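Local coordinates for protein ectonucleotide pyrophosphatase/phosphodiesterase family member 5 (Mus musculus, PDB 5VEO) that is a zinc-binding ectoenzyme of the nucleotide pyrophosphatase/phosphodiesterase family, probably hydrolysing phosphodiester bonds, held here in an inactivated form with AMP bound, at residues A[188-191]-A[192-195]; A[177-180]-A[181-185]. The protein carries 1 engineered substitution. All coordinates share one frame; numbering follows the deposited sequence.

How the contacts relate
The two contacts lie in series on the chain, 177-185 first and 188-195 after it, with centres about 10 Å apart. Contact 2 is the short helix 177-183 with the turn that ends it, and contact 1 belongs to the N-terminal part of the long helix 190-210. Both belong to the type I phosphodiesterase/nucleotide pyrophosphatase domain, of the alkaline phosphatase clan. The start of contact 1 packs on the end of contact 2: L189 CD1 lies 3.7 Å from V183 CG1, and M190 CG lies 3.4 Å from G184 O, just past the short helix. Contact 2 carries zinc ligands on its helix, beside the AMP, while contact 1 packs against the same short helix farther from the zinc ions.

Contact 1 of 2, residues A[188-191]-A[192-195]; sequences PLMG and SVIS
M190 O and G191 O accept the backbone N-H groups of I194 and S195 in consecutive i to i+4 bonds, the alpha-helical pattern near the N-terminal end of helix 190-210. The first is almost straight, I194 N to M190 O at 3.0 Å with an N-H...O angle of 173°, and the second, S195 N to G191 O, is 2.9 Å long. M190 O also takes an i to i+3 bond from V193 N, and S192 N gives another to L189 O; both are weak. On the inner side of this turn M190 and V193 run side by side and point the same way. The methionine chain curls at chi2 and chi3 (-53° and -65°), which brings its terminal methyl alongside the valine, with M190 CE 3.7 Å from V193 CG1. V193 CG1 in turn sits between its own backbone N and carbonyl carbon, 3.3 Å from M190 O. I194 comes from the next position round the helix, I194 CD1 lying 3.6 Å from M190 O and more loosely beside M190 CB. Together these apolar groups face other parts of the domain: M190 meets V183 and V193 meets T179, both of helix 177-183, M190 also touches Y28, and I194 rests on K31. At the exposed end of the turn, one water joins the two segments, donating to P188 O at 2.6 Å and hydrogen-bonded to S192 OG at 2.7 Å.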
ATOM      1  N   PRO A 188      23.615  -2.029   4.551  1.00 16.00           N
ATOM      2  CA  PRO A 188      23.936  -3.446   4.343  1.00 19.21           C
ATOM      3  C   PRO A 188      23.104  -4.369   5.223  1.00 18.71           C
ATOM      4  O   PRO A 188      23.001  -5.570   4.924  1.00 23.63           O
ATOM      5  CB  PRO A 188      25.438  -3.530   4.669  1.00 24.44           C
ATOM      6  CG  PRO A 188      25.805  -2.286   5.333  1.00 19.75           C
ATOM      7  CD  PRO A 188      24.730  -1.250   5.092  1.00 16.16           C
ATOM      8  N   LEU A 189      22.477  -3.843   6.277  1.00 15.88           N
ATOM      9  CA  LEU A 189      21.575  -4.656   7.087  1.00 16.37           C
ATOM     10  C   LEU A 189      20.301  -5.055   6.346  1.00 14.41           C
ATOM     11  O   LEU A 189      19.605  -5.963   6.805  1.00 19.56           O
ATOM     12  CB  LEU A 189      21.220  -3.914   8.375  1.00 17.34           C
ATOM     13  CG  LEU A 189      22.387  -3.507   9.276  1.00 21.44           C
ATOM     14  CD1 LEU A 189      21.911  -2.686  10.445  1.00 24.32           C
ATOM     15  CD2 LEU A 189      23.052  -4.723   9.804  1.00 28.30           C
ATOM     16  N   MET A 190      19.982  -4.423   5.213  1.00 13.17           N
ATOM     17  CA  MET A 190      18.764  -4.782   4.484  1.00 12.68           C
ATOM     18  C   MET A 190      18.835  -6.183   3.915  1.00 12.83           C
ATOM     19  O   MET A 190      17.796  -6.824   3.733  1.00 15.51           O
ATOM     20  CB  MET A 190      18.514  -3.827   3.324  1.00 16.50           C
ATOM     21  CG  MET A 190      17.913  -2.556   3.673  1.00 16.78           C
ATOM     22  SD  MET A 190      16.394  -2.592   4.622  1.00 13.68           S
ATOM     23  CE  MET A 190      15.141  -3.358   3.598  1.00 13.76           C
ATOM     24  N   GLY A 191      20.033  -6.637   3.547  1.00 14.19           N
ATOM     25  CA  GLY A 191      20.153  -7.960   2.968  1.00 15.64           C
ATOM     26  C   GLY A 191      19.520  -9.021   3.844  1.00 12.32           C
ATOM     27  O   GLY A 191      18.851  -9.935   3.348  1.00 15.32           O
ATOM     28  N   SER A 192      19.716  -8.904   5.161  1.00 14.80           N
ATOM     29  CA  SER A 192      19.199  -9.886   6.109  1.00 13.86           C
ATOM     30  C   SER A 192      17.675  -9.979   6.058  1.00 11.56           C
ATOM     31  O   SER A 192      17.106 -11.082   6.088  1.00 13.42           O
ATOM     32  CB  SER A 192      19.665  -9.526   7.522  1.00 23.21           C
ATOM     33  OG  SER A 192      21.079  -9.407   7.564  1.00 28.76           O
ATOM     34  N   VAL A 193      16.990  -8.834   6.012  1.00 11.89           N
ATOM     35  CA  VAL A 193      15.535  -8.882   6.052  1.00 14.09           C
ATOM     36  C   VAL A 193      14.988  -9.329   4.706  1.00  9.30           C
ATOM     37  O   VAL A 193      14.005 -10.072   4.653  1.00 11.75           O
ATOM     38  CB  VAL A 193      14.920  -7.547   6.520  1.00 20.08           C
ATOM     39  CG1 VAL A 193      15.105  -6.452   5.553  1.00 20.37           C
ATOM     40  CG2 VAL A 193      13.418  -7.721   6.742  1.00 18.81           C
ATOM     41  N   ILE A 194      15.619  -8.911   3.601  1.00 10.89           N
ATOM     42  CA  ILE A 194      15.178  -9.389   2.290  1.00 10.73           C
ATOM     43  C   ILE A 194      15.362 -10.906   2.187  1.00  8.91           C
ATOM     44  O   ILE A 194      14.478 -11.625   1.695  1.00 10.22           O
ATOM     45  CB  ILE A 194      15.903  -8.633   1.159  1.00  9.22           C
ATOM     46  CG1 ILE A 194      15.547  -7.131   1.209  1.00 10.68           C
ATOM     47  CG2 ILE A 194      15.523  -9.251  -0.195  1.00 10.57           C
ATOM     48  CD1 ILE A 194      16.486  -6.230   0.445  1.00 13.04           C
ATOM     49  N   SER A 195      16.505 -11.420   2.645  1.00  9.83           N
ATOM     50  CA  SER A 195      16.714 -12.868   2.650  0.64 11.49           C
ATOM     51  C   SER A 195      15.647 -13.571   3.479  1.00 11.48           C
ATOM     52  O   SER A 195      15.140 -14.636   3.093  1.00 13.22           O
ATOM     53  CB  SER A 195      18.098 -13.204   3.208  0.64 15.84           C
ATOM     54  OG  SER A 195      19.138 -12.794   2.350  0.64 18.24           O
TER
HETATM   55  O   HOH W   1      22.497  -7.962   5.745  1.00 26.42           O

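Contact 2 of 2, residues A[177-180]-A[181-185]. With ZN (zinc ion), chain D; ZN (zinc ion), chain F; AMP (adenosine monophosphate), chain Q.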
ATOM      1  N   ASP A 177       9.231  -3.414   5.207  1.00  5.92           N
ATOM      2  CA  ASP A 177       8.956  -2.019   5.566  1.00  6.01           C
ATOM      3  C   ASP A 177       9.557  -1.642   6.919  1.00  7.09           C
ATOM      4  O   ASP A 177      10.218  -0.602   7.056  1.00  7.60           O
ATOM      5  CB  ASP A 177       7.447  -1.779   5.568  1.00  6.18           C
ATOM      6  CG  ASP A 177       7.084  -0.351   5.898  1.00  5.12           C
ATOM      7  OD1 ASP A 177       7.191   0.514   5.001  1.00  8.75           O
ATOM      8  OD2 ASP A 177       6.655  -0.082   7.050  1.00 10.06           O
ATOM      9  N   ASP A 178       9.302  -2.457   7.946  1.00  6.69           N
ATOM     10  CA  ASP A 178       9.704  -2.098   9.306  1.00  9.20           C
ATOM     11  C   ASP A 178      11.210  -1.879   9.394  1.00  8.67           C
ATOM     12  O   ASP A 178      11.680  -0.853   9.900  1.00  9.95           O
ATOM     13  CB  ASP A 178       9.289  -3.199  10.282  1.00 13.95           C
ATOM     14  CG  ASP A 178       7.879  -3.035  10.798  1.00 30.69           C
ATOM     15  OD1 ASP A 178       7.264  -1.981  10.547  1.00 36.59           O
ATOM     16  OD2 ASP A 178       7.397  -3.964  11.471  1.00 36.98           O
ATOM     17  N   THR A 179      11.985  -2.858   8.940  1.00  8.48           N
ATOM     18  CA  THR A 179      13.436  -2.722   8.989  1.00  9.17           C
ATOM     19  C   THR A 179      13.928  -1.648   8.020  1.00 10.94           C
ATOM     20  O   THR A 179      14.892  -0.932   8.318  1.00 10.15           O
ATOM     21  CB  THR A 179      14.077  -4.083   8.712  1.00 12.83           C
ATOM     22  OG1 THR A 179      13.768  -4.975   9.794  1.00 15.82           O
ATOM     23  CG2 THR A 179      15.585  -3.962   8.581  1.00 17.24           C
ATOM     24  N   GLY A 180      13.304  -1.537   6.845  1.00  8.88           N
ATOM     25  CA  GLY A 180      13.667  -0.470   5.920  1.00  7.83           C
ATOM     26  C   GLY A 180      13.600   0.908   6.555  1.00  5.95           C
ATOM     27  O   GLY A 180      14.480   1.749   6.343  1.00  7.57           O
ATOM     28  N   HIS A 181      12.558   1.159   7.348  1.00  5.76           N
ATOM     29  CA  HIS A 181      12.475   2.422   8.078  1.00  4.98           C
ATOM     30  C   HIS A 181      13.640   2.579   9.044  1.00  6.81           C
ATOM     31  O   HIS A 181      14.215   3.664   9.168  1.00  8.96           O
ATOM     32  CB  HIS A 181      11.174   2.512   8.863  1.00  6.99           C
ATOM     33  CG  HIS A 181       9.959   2.819   8.044  1.00  5.19           C
ATOM     34  ND1 HIS A 181       9.793   4.004   7.362  1.00  6.67           N
ATOM     35  CD2 HIS A 181       8.830   2.100   7.828  1.00  5.05           C
ATOM     36  CE1 HIS A 181       8.619   4.001   6.757  1.00  5.79           C
ATOM     37  NE2 HIS A 181       8.007   2.864   7.035  1.00  5.44           N
ATOM     38  N   ASP A 182      13.951   1.516   9.784  1.00  6.82           N
ATOM     39  CA  ASP A 182      14.913   1.600  10.876  1.00  8.97           C
ATOM     40  C   ASP A 182      16.329   1.837  10.370  1.00  9.87           C
ATOM     41  O   ASP A 182      17.079   2.634  10.947  1.00 11.90           O
ATOM     42  CB  ASP A 182      14.875   0.313  11.700  1.00 11.81           C
ATOM     43  CG  ASP A 182      13.633   0.196  12.555  1.00 24.44           C
ATOM     44  OD1 ASP A 182      12.940   1.220  12.755  1.00 24.62           O
ATOM     45  OD2 ASP A 182      13.350  -0.924  13.037  1.00 30.93           O
ATOM     46  N   VAL A 183      16.743   1.103   9.342  1.00  9.01           N
ATOM     47  CA  VAL A 183      18.132   1.147   8.902  1.00 10.75           C
ATOM     48  C   VAL A 183      18.329   1.900   7.596  1.00 11.04           C
ATOM     49  O   VAL A 183      19.466   2.319   7.314  1.00 12.10           O
ATOM     50  CB  VAL A 183      18.741  -0.267   8.804  1.00 12.78           C
ATOM     51  CG1 VAL A 183      18.609  -0.977  10.138  1.00 15.40           C
ATOM     52  CG2 VAL A 183      18.131  -1.073   7.659  1.00 12.30           C
ATOM     53  N   GLY A 184      17.277   2.113   6.813  1.00  9.51           N
ATOM     54  CA  GLY A 184      17.398   2.703   5.506  1.00  9.32           C
ATOM     55  C   GLY A 184      17.663   1.656   4.439  1.00  9.52           C
ATOM     56  O   GLY A 184      18.358   0.660   4.680  1.00  8.91           O
ATOM     57  N   PRO A 185      17.095   1.844   3.240  1.00  7.87           N
ATOM     58  CA  PRO A 185      17.236   0.813   2.199  1.00  8.17           C
ATOM     59  C   PRO A 185      18.659   0.640   1.685  1.00 10.34           C
ATOM     60  O   PRO A 185      18.953  -0.390   1.044  1.00 11.34           O
ATOM     61  CB  PRO A 185      16.309   1.307   1.087  1.00  9.40           C
ATOM     62  CG  PRO A 185      16.209   2.793   1.303  1.00 10.82           C
ATOM     63  CD  PRO A 185      16.285   2.991   2.780  1.00 10.21           C
TER
HETATM   64 ZN    ZN D 501       6.393   2.196   6.021  1.00  7.05          ZN
HETATM   65 ZN    ZN F 503       5.117  -2.442  11.938  0.54 34.53          ZN
HETATM   66  P   AMP Q 524       3.368   2.123   6.091  1.00  7.97           P
HETATM   67  O1P AMP Q 524       2.604   3.253   5.470  1.00  9.16           O
HETATM   68  O2P AMP Q 524       4.644   2.614   6.785  1.00  7.94           O
HETATM   69  O3P AMP Q 524       3.685   1.000   5.107  1.00  8.37           O
HETATM   70  O5' AMP Q 524       2.457   1.458   7.228  1.00 10.53           O
HETATM   71  C5' AMP Q 524       2.695   0.092   7.598  1.00 11.55           C
HETATM   72  C4' AMP Q 524       2.474  -0.187   9.059  1.00 10.46           C
HETATM   73  O4' AMP Q 524       1.074  -0.227   9.302  1.00 15.30           O
HETATM   74  C3' AMP Q 524       3.001  -1.554   9.499  1.00 12.73           C
HETATM   75  O3' AMP Q 524       4.165  -1.407  10.282  1.00 20.69           O
HETATM   76  C2' AMP Q 524       1.872  -2.160  10.340  1.00 14.89           C
HETATM   77  O2' AMP Q 524       2.256  -2.616  11.609  1.00 22.33           O
HETATM   78  C1' AMP Q 524       0.863  -1.034  10.434  1.00 16.30           C
HETATM   79  N9  AMP Q 524      -0.507  -1.495  10.418  1.00 15.95           N
HETATM   80  C8  AMP Q 524      -1.151  -2.128   9.422  1.00 16.93           C
HETATM   81  N7  AMP Q 524      -2.434  -2.372   9.789  1.00 15.49           N
HETATM   82  C5  AMP Q 524      -2.576  -1.864  11.042  1.00 15.19           C
HETATM   83  C6  AMP Q 524      -3.665  -1.759  12.035  1.00 16.24           C
HETATM   84  N6  AMP Q 524      -4.880  -2.261  11.752  1.00 17.62           N
HETATM   85  N1  AMP Q 524      -3.409  -1.158  13.210  1.00 17.15           N
HETATM   86  C2  AMP Q 524      -2.205  -0.643  13.520  1.00 21.77           C
HETATM   87  N3  AMP Q 524      -1.163  -0.687  12.673  1.00 19.39           N
HETATM   88  C4  AMP Q 524      -1.308  -1.294  11.452  1.00 15.36           C
HETATM   89  O   HOH W   2       4.815  -0.582  13.357  1.00 53.93           O
HETATM   90  O   HOH W   3       5.069  -2.191  14.402  1.00 36.29           O
HETATM   91  O   HOH W   4       6.576  -3.513  13.477  1.00 52.83           O
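D177 and H181, one helical turn apart, converge on the same zinc ion with their flat groups almost perpendicular, the carboxylate and imidazole planes 86° apart. D177 OD2 lies in the plane of the ring at its edge, 3.2 Å from H181 CD2. With CG anti to the backbone N (chi1 -179°), the aspartate reaches the metal through both oxygens, unequally: D177 OD1 is 2.1 Å from the zinc and OD2 is 2.5 Å from it. H181 NE2 binds at 2.0 Å, and AMP O2P meets the same ion at 1.9 Å; H325 completes the protein ligands. The H181 ring is held at both nitrogens, NE2 by the zinc and ND1 by a hydrogen bond to G323 O. D178, next in sequence after D177, sends its carboxylate to another zinc, with D178 OD1 at a long 2.6 Å and the ribose O3' of AMP 2.2 Å from that ion; E145 is the other protein ligand of this second ion. On another side of the helix T179 and V183 run alongside each other, T179 CG2 4.0 Å from V183 CG2, while T179 OG1 is hydrogen-bonded to E175 OE2. G184, with positive phi (88°), takes the chain out of the helix. A helix that presents aspartate and histidine one turn apart to a zinc beside the phosphate is characteristic of the metal-dependent active sites of the alkaline phosphatase superfamily.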